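Local coordinates for intracellular growth locus, subunit C (Francisella tularensis subsp. tularensis, PDB 2QWU), which is a pathogenicity-island protein that probably serves intracellular growth and host-cell invasion, though its precise biochemical role is not settled, at residues Q10-G15 / G201-G206; T101-K106 / I158-T163. The protein carries 2 engineered substitutions. All coordinates share one frame; numbering follows the deposited sequence.

Overall arrangement
Contact 1 joins helix 9-14, near the N-terminus, to strand 200-204 of a two-stranded hairpin near the C-terminus; contact 2 lays helix 97-114 against strand 157-162, which belongs to the large antiparallel sheet. Along the chain both segments of contact 2 fall between those of contact 1. Their centres are 32 Å apart, on opposite sides of the centre of the chain, with nearest atoms about 19 Å apart. The two therefore share neither helix nor sheet: contact 1 links parts of the chain that are far apart in sequence, and contact 2 packs a helix on the main sheet.

Contact 1 of 2, residues Q10-G15 / G201-G206; sequences QQVTSG and GVAKIG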
loop_
_atom_site.group_PDB
_atom_site.type_symbol
_atom_site.label_atom_id
_atom_site.label_comp_id
_atom_site.label_asym_id
_atom_site.label_seq_id
_atom_site.Cartn_x
_atom_site.Cartn_y
_atom_site.Cartn_z
ATOM N N GLN A 10 -10.066 -19.461 -1.103
ATOM C CA GLN A 10 -9.788 -20.084 -2.406
ATOM C C GLN A 10 -8.603 -19.406 -3.123
ATOM O O GLN A 10 -7.726 -20.086 -3.647
ATOM C CB GLN A 10 -11.034 -20.006 -3.296
ATOM C CG GLN A 10 -10.763 -20.316 -4.795
ATOM C CD GLN A 10 -10.469 -21.791 -5.069
ATOM O OE1 GLN A 10 -10.934 -22.687 -4.337
ATOM N NE2 GLN A 10 -9.722 -22.058 -6.145
ATOM N N GLN A 11 -8.567 -18.071 -3.180
ATOM C CA GLN A 11 -7.429 -17.401 -3.803
ATOM C C GLN A 11 -6.104 -17.778 -3.137
ATOM O O GLN A 11 -5.098 -18.003 -3.805
ATOM C CB GLN A 11 -7.551 -15.873 -3.686
ATOM C CG GLN A 11 -8.425 -15.221 -4.738
ATOM C CD GLN A 11 -8.700 -13.792 -4.406
ATOM O OE1 GLN A 11 -8.184 -12.858 -5.061
ATOM N NE2 GLN A 11 -9.519 -13.587 -3.378
ATOM N N VAL A 12 -6.100 -17.797 -1.803
ATOM C CA VAL A 12 -4.887 -18.092 -1.054
ATOM C C VAL A 12 -4.461 -19.554 -1.233
ATOM O O VAL A 12 -3.286 -19.855 -1.384
ATOM C CB VAL A 12 -5.091 -17.807 0.479
ATOM C CG1 VAL A 12 -3.761 -18.058 1.267
ATOM C CG2 VAL A 12 -5.545 -16.395 0.667
ATOM N N THR A 13 -5.412 -20.472 -1.197
ATOM C CA THR A 13 -5.047 -21.872 -1.344
ATOM C C THR A 13 -4.554 -22.185 -2.769
ATOM O O THR A 13 -3.568 -22.899 -2.956
ATOM C CB THR A 13 -6.242 -22.774 -1.025
ATOM O OG1 THR A 13 -6.577 -22.632 0.372
ATOM C CG2 THR A 13 -5.892 -24.268 -1.353
ATOM N N SER A 14 -5.203 -21.591 -3.768
ATOM C CA SER A 14 -4.874 -21.882 -5.164
ATOM C C SER A 14 -3.674 -21.145 -5.796
ATOM O O SER A 14 -3.173 -21.565 -6.855
ATOM C CB SER A 14 -6.144 -21.653 -6.010
ATOM O OG SER A 14 -6.514 -20.268 -6.019
ATOM N N GLY A 15 -3.219 -20.065 -5.156
ATOM C CA GLY A 15 -2.115 -19.292 -5.690
ATOM C C GLY A 15 -2.520 -18.323 -6.795
ATOM O O GLY A 15 -1.707 -17.902 -7.614
ATOM N N GLY A 201 -3.955 -16.561 7.295
ATOM C CA GLY A 201 -3.188 -17.454 6.480
ATOM C C GLY A 201 -1.936 -16.774 6.026
ATOM O O GLY A 201 -1.627 -15.659 6.430
ATOM N N VAL A 202 -1.211 -17.486 5.175
ATOM C CA VAL A 202 0.036 -16.983 4.615
ATOM C C VAL A 202 -0.034 -17.203 3.120
ATOM O O VAL A 202 -0.163 -18.351 2.660
ATOM C CB VAL A 202 1.236 -17.763 5.187
ATOM C CG1 VAL A 202 2.551 -17.340 4.435
ATOM C CG2 VAL A 202 1.330 -17.508 6.696
ATOM N N ALA A 203 0.062 -16.129 2.352
ATOM C CA ALA A 203 0.026 -16.256 0.925
ATOM C C ALA A 203 1.460 -16.393 0.428
ATOM O O ALA A 203 2.266 -15.488 0.631
ATOM C CB ALA A 203 -0.574 -15.046 0.348
ATOM N N LYS A 204 1.779 -17.512 -0.217
ATOM C CA LYS A 204 3.109 -17.711 -0.789
ATOM C C LYS A 204 3.107 -16.923 -2.103
ATOM O O LYS A 204 2.209 -17.096 -2.963
ATOM C CB LYS A 204 3.346 -19.217 -1.035
ATOM C CG LYS A 204 4.655 -19.587 -1.736
ATOM C CD LYS A 204 5.948 -19.155 -1.009
ATOM C CE LYS A 204 7.104 -20.074 -1.465
ATOM N NZ LYS A 204 6.912 -20.519 -2.910
ATOM N N ILE A 205 4.075 -16.039 -2.261
ATOM C CA ILE A 205 4.117 -15.208 -3.472
ATOM C C ILE A 205 5.346 -15.398 -4.309
ATOM O O ILE A 205 5.376 -14.952 -5.436
ATOM C CB ILE A 205 3.956 -13.681 -3.163
ATOM C CG1 ILE A 205 5.128 -13.138 -2.329
ATOM C CG2 ILE A 205 2.639 -13.482 -2.381
ATOM C CD1 ILE A 205 5.029 -11.658 -2.021
ATOM N N GLY A 206 6.362 -16.062 -3.756
ATOM C CA GLY A 206 7.557 -16.245 -4.547
ATOM C C GLY A 206 8.495 -17.263 -3.956
ATOM O O GLY A 206 8.176 -17.924 -3.001
#
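Val12 meets the strand through one methyl group, CG1, which lies 3.9 Å from the carbonyl oxygen Val202 O. The same methyl is 4.2 Å from Ala203 CA and 4.5 Å from Ala203 CB, so a single branch rests on the peptide between two residues and on the short side chain that follows it. A chi1 of -177° turns CG1 away from the residue's own nitrogen, and it is this branch that meets the strand, while CG2 takes the place beside the nitrogen. The backbones come nearest at the same spot, Val12 CA and Ala203 CA being 5.6 Å apart, which the small alanine side chain probably permits. No hydrogen bond passes from segment 10-15 to segment 201-206.

Further out, Val192 of the partner strand 189-193 touches both Val12 and Ala203, and Ile7 and Cys194 also touch Val12. Strand 200-204 is held to 189-193 by backbone hydrogen bonds between Gly201 and Val192 and between Ala203 and Leu190. On the helix, Gln10 O accepts two bonds from one residue, from Ser14 N at 2.9 Å and from Ser14 OG at 2.7 Å, arriving from opposite faces of the carbonyl plane. Gly15 then leaves the helix with a positive phi of 80°.

Helix 9-14 is thus joined to the C-terminal hairpin by van der Waals packing at this point. Such contacts have little directional preference, and the shape of each partner probably owes more to the hydrogen bonds inside the helix and inside the hairpin.

Contact 2 of 2, residues T101-K106 / I158-T163; sequences TKIEEK and ISIEPT
Glu104 CG and Ile160 CG1 each lie beside the backbone N of their own residue and anti to the carbonyl carbon (chi1 -68° and -57°), and both chains then run out extended, sliding past each other in opposite directions. The aliphatic part of the glutamate does the touching: Glu104 CG lies 3.7 Å from Ile160 CD1. That same terminal methyl also meets Ile103, whose CG2 is 3.9 Å from Ile160 CD1, the two isoleucine side chains crossing at about a right angle. Ile160 CD1 is accordingly shared by two consecutive helical residues.

This is helix-on-sheet packing. Helix 97-114 lies against strand 157-162 of the large antiparallel sheet, and Ile160 points from the strand toward the helix, whereas its neighbours Ser159 and Glu161 point away. Ile178 of the adjoining strand 173-184 and Arg100 of the helix also touch Ile160.

Beyond its aliphatic part, Glu104 adds a polar link. Water 1 donates to Glu104 OE2 at 2.6 Å and accepts from Ile160 N at 2.7 Å, tying the carboxylate to a strand amide through one solvent molecule. A long, weak ion pair from Glu104 OE2 to Arg100 NE may add to the hold on this carboxylate.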
loop_
_atom_site.group_PDB
_atom_site.type_symbol
_atom_site.label_atom_id
_atom_site.label_comp_id
_atom_site.label_asym_id
_atom_site.label_seq_id
_atom_site.Cartn_x
_atom_site.Cartn_y
_atom_site.Cartn_z
ATOM N N THR A 101 7.315 16.450 -8.275
ATOM C CA THR A 101 8.274 16.501 -9.367
ATOM C C THR A 101 9.619 15.922 -8.935
ATOM O O THR A 101 10.253 15.218 -9.694
ATOM C CB THR A 101 8.450 17.969 -9.864
ATOM O OG1 THR A 101 7.163 18.513 -10.174
ATOM C CG2 THR A 101 9.373 18.013 -11.132
ATOM N N LYS A 102 10.044 16.198 -7.710
ATOM C CA LYS A 102 11.313 15.682 -7.237
ATOM C C LYS A 102 11.311 14.170 -7.025
ATOM O O LYS A 102 12.317 13.484 -7.256
ATOM C CB LYS A 102 11.753 16.452 -5.976
ATOM C CG LYS A 102 11.884 17.979 -6.304
ATOM C CD LYS A 102 12.896 18.247 -7.455
ATOM C CE LYS A 102 12.244 19.058 -8.577
ATOM N NZ LYS A 102 13.237 19.476 -9.617
ATOM N N ILE A 103 10.177 13.613 -6.615
ATOM C CA ILE A 103 10.143 12.172 -6.466
ATOM C C ILE A 103 10.192 11.544 -7.868
ATOM O O ILE A 103 10.881 10.560 -8.122
ATOM C CB ILE A 103 8.848 11.709 -5.742
ATOM C CG1 ILE A 103 8.890 12.215 -4.307
ATOM C CG2 ILE A 103 8.727 10.213 -5.811
ATOM C CD1 ILE A 103 7.622 11.890 -3.517
ATOM N N GLU A 104 9.466 12.131 -8.803
ATOM C CA GLU A 104 9.432 11.558 -10.136
ATOM C C GLU A 104 10.823 11.533 -10.753
ATOM O O GLU A 104 11.237 10.542 -11.399
ATOM C CB GLU A 104 8.488 12.359 -11.042
ATOM C CG GLU A 104 7.016 12.278 -10.720
ATOM C CD GLU A 104 6.173 13.266 -11.569
ATOM O OE1 GLU A 104 6.708 14.322 -12.040
ATOM O OE2 GLU A 104 4.965 13.014 -11.749
ATOM N N GLU A 105 11.534 12.641 -10.571
ATOM C CA GLU A 105 12.903 12.748 -11.116
ATOM C C GLU A 105 13.878 11.794 -10.476
ATOM O O GLU A 105 14.766 11.270 -11.132
ATOM C CB GLU A 105 13.435 14.194 -10.959
ATOM C CG GLU A 105 12.775 15.173 -11.924
ATOM C CD GLU A 105 13.203 16.612 -11.679
ATOM O OE1 GLU A 105 14.114 16.821 -10.830
ATOM O OE2 GLU A 105 12.619 17.527 -12.302
ATOM N N LYS A 106 13.751 11.602 -9.171
ATOM C CA LYS A 106 14.637 10.694 -8.463
ATOM C C LYS A 106 14.381 9.257 -8.905
ATOM O O LYS A 106 15.309 8.492 -9.135
ATOM C CB LYS A 106 14.418 10.837 -6.952
ATOM C CG LYS A 106 15.374 9.988 -6.127
ATOM C CD LYS A 106 16.831 10.496 -6.275
ATOM C CE LYS A 106 17.818 9.656 -5.452
ATOM N NZ LYS A 106 17.514 9.827 -3.981
ATOM N N ILE A 158 5.296 4.449 -13.590
ATOM C CA ILE A 158 4.893 5.179 -12.411
ATOM C C ILE A 158 4.195 6.442 -12.806
ATOM O O ILE A 158 4.530 7.079 -13.818
ATOM C CB ILE A 158 6.100 5.526 -11.448
ATOM C CG1 ILE A 158 5.579 6.209 -10.154
ATOM C CG2 ILE A 158 7.060 6.514 -12.130
ATOM C CD1 ILE A 158 6.676 6.393 -9.036
ATOM N N SER A 159 3.147 6.785 -12.083
ATOM C CA SER A 159 2.510 8.061 -12.364
ATOM C C SER A 159 2.157 8.662 -11.019
ATOM O O SER A 159 1.865 7.915 -10.075
ATOM C CB SER A 159 1.255 7.903 -13.186
ATOM O OG SER A 159 0.279 7.145 -12.490
ATOM N N ILE A 160 2.248 9.989 -10.902
ATOM C CA ILE A 160 1.899 10.651 -9.634
ATOM C C ILE A 160 0.962 11.754 -10.040
ATOM O O ILE A 160 1.314 12.660 -10.804
ATOM C CB ILE A 160 3.110 11.246 -8.876
ATOM C CG1 ILE A 160 4.145 10.157 -8.602
ATOM C CG2 ILE A 160 2.623 11.873 -7.534
ATOM C CD1 ILE A 160 5.393 10.614 -7.858
ATOM N N GLU A 161 -0.258 11.660 -9.565
ATOM C CA GLU A 161 -1.276 12.634 -9.961
ATOM C C GLU A 161 -1.881 13.362 -8.807
ATOM O O GLU A 161 -2.257 12.731 -7.803
ATOM C CB GLU A 161 -2.384 11.912 -10.684
ATOM C CG GLU A 161 -1.921 11.221 -11.938
ATOM C CD GLU A 161 -3.075 10.587 -12.696
ATOM O OE1 GLU A 161 -4.195 10.503 -12.122
ATOM O OE2 GLU A 161 -2.860 10.165 -13.858
ATOM N N PRO A 162 -2.005 14.700 -8.918
ATOM C CA PRO A 162 -2.604 15.452 -7.822
ATOM C C PRO A 162 -4.125 15.285 -7.880
ATOM O O PRO A 162 -4.697 15.016 -8.945
ATOM C CB PRO A 162 -2.145 16.896 -8.104
ATOM C CG PRO A 162 -1.993 16.925 -9.600
ATOM C CD PRO A 162 -1.325 15.598 -9.871
ATOM N N THR A 163 -4.769 15.375 -6.733
ATOM C CA THR A 163 -6.230 15.294 -6.666
ATOM C C THR A 163 -6.727 16.391 -5.712
ATOM O O THR A 163 -5.935 17.012 -4.993
ATOM C CB THR A 163 -6.743 13.935 -6.086
ATOM O OG1 THR A 163 -6.667 13.974 -4.651
ATOM C CG2 THR A 163 -5.959 12.772 -6.658
HETATM O O HOH W 1 3.513 11.175 -12.932
#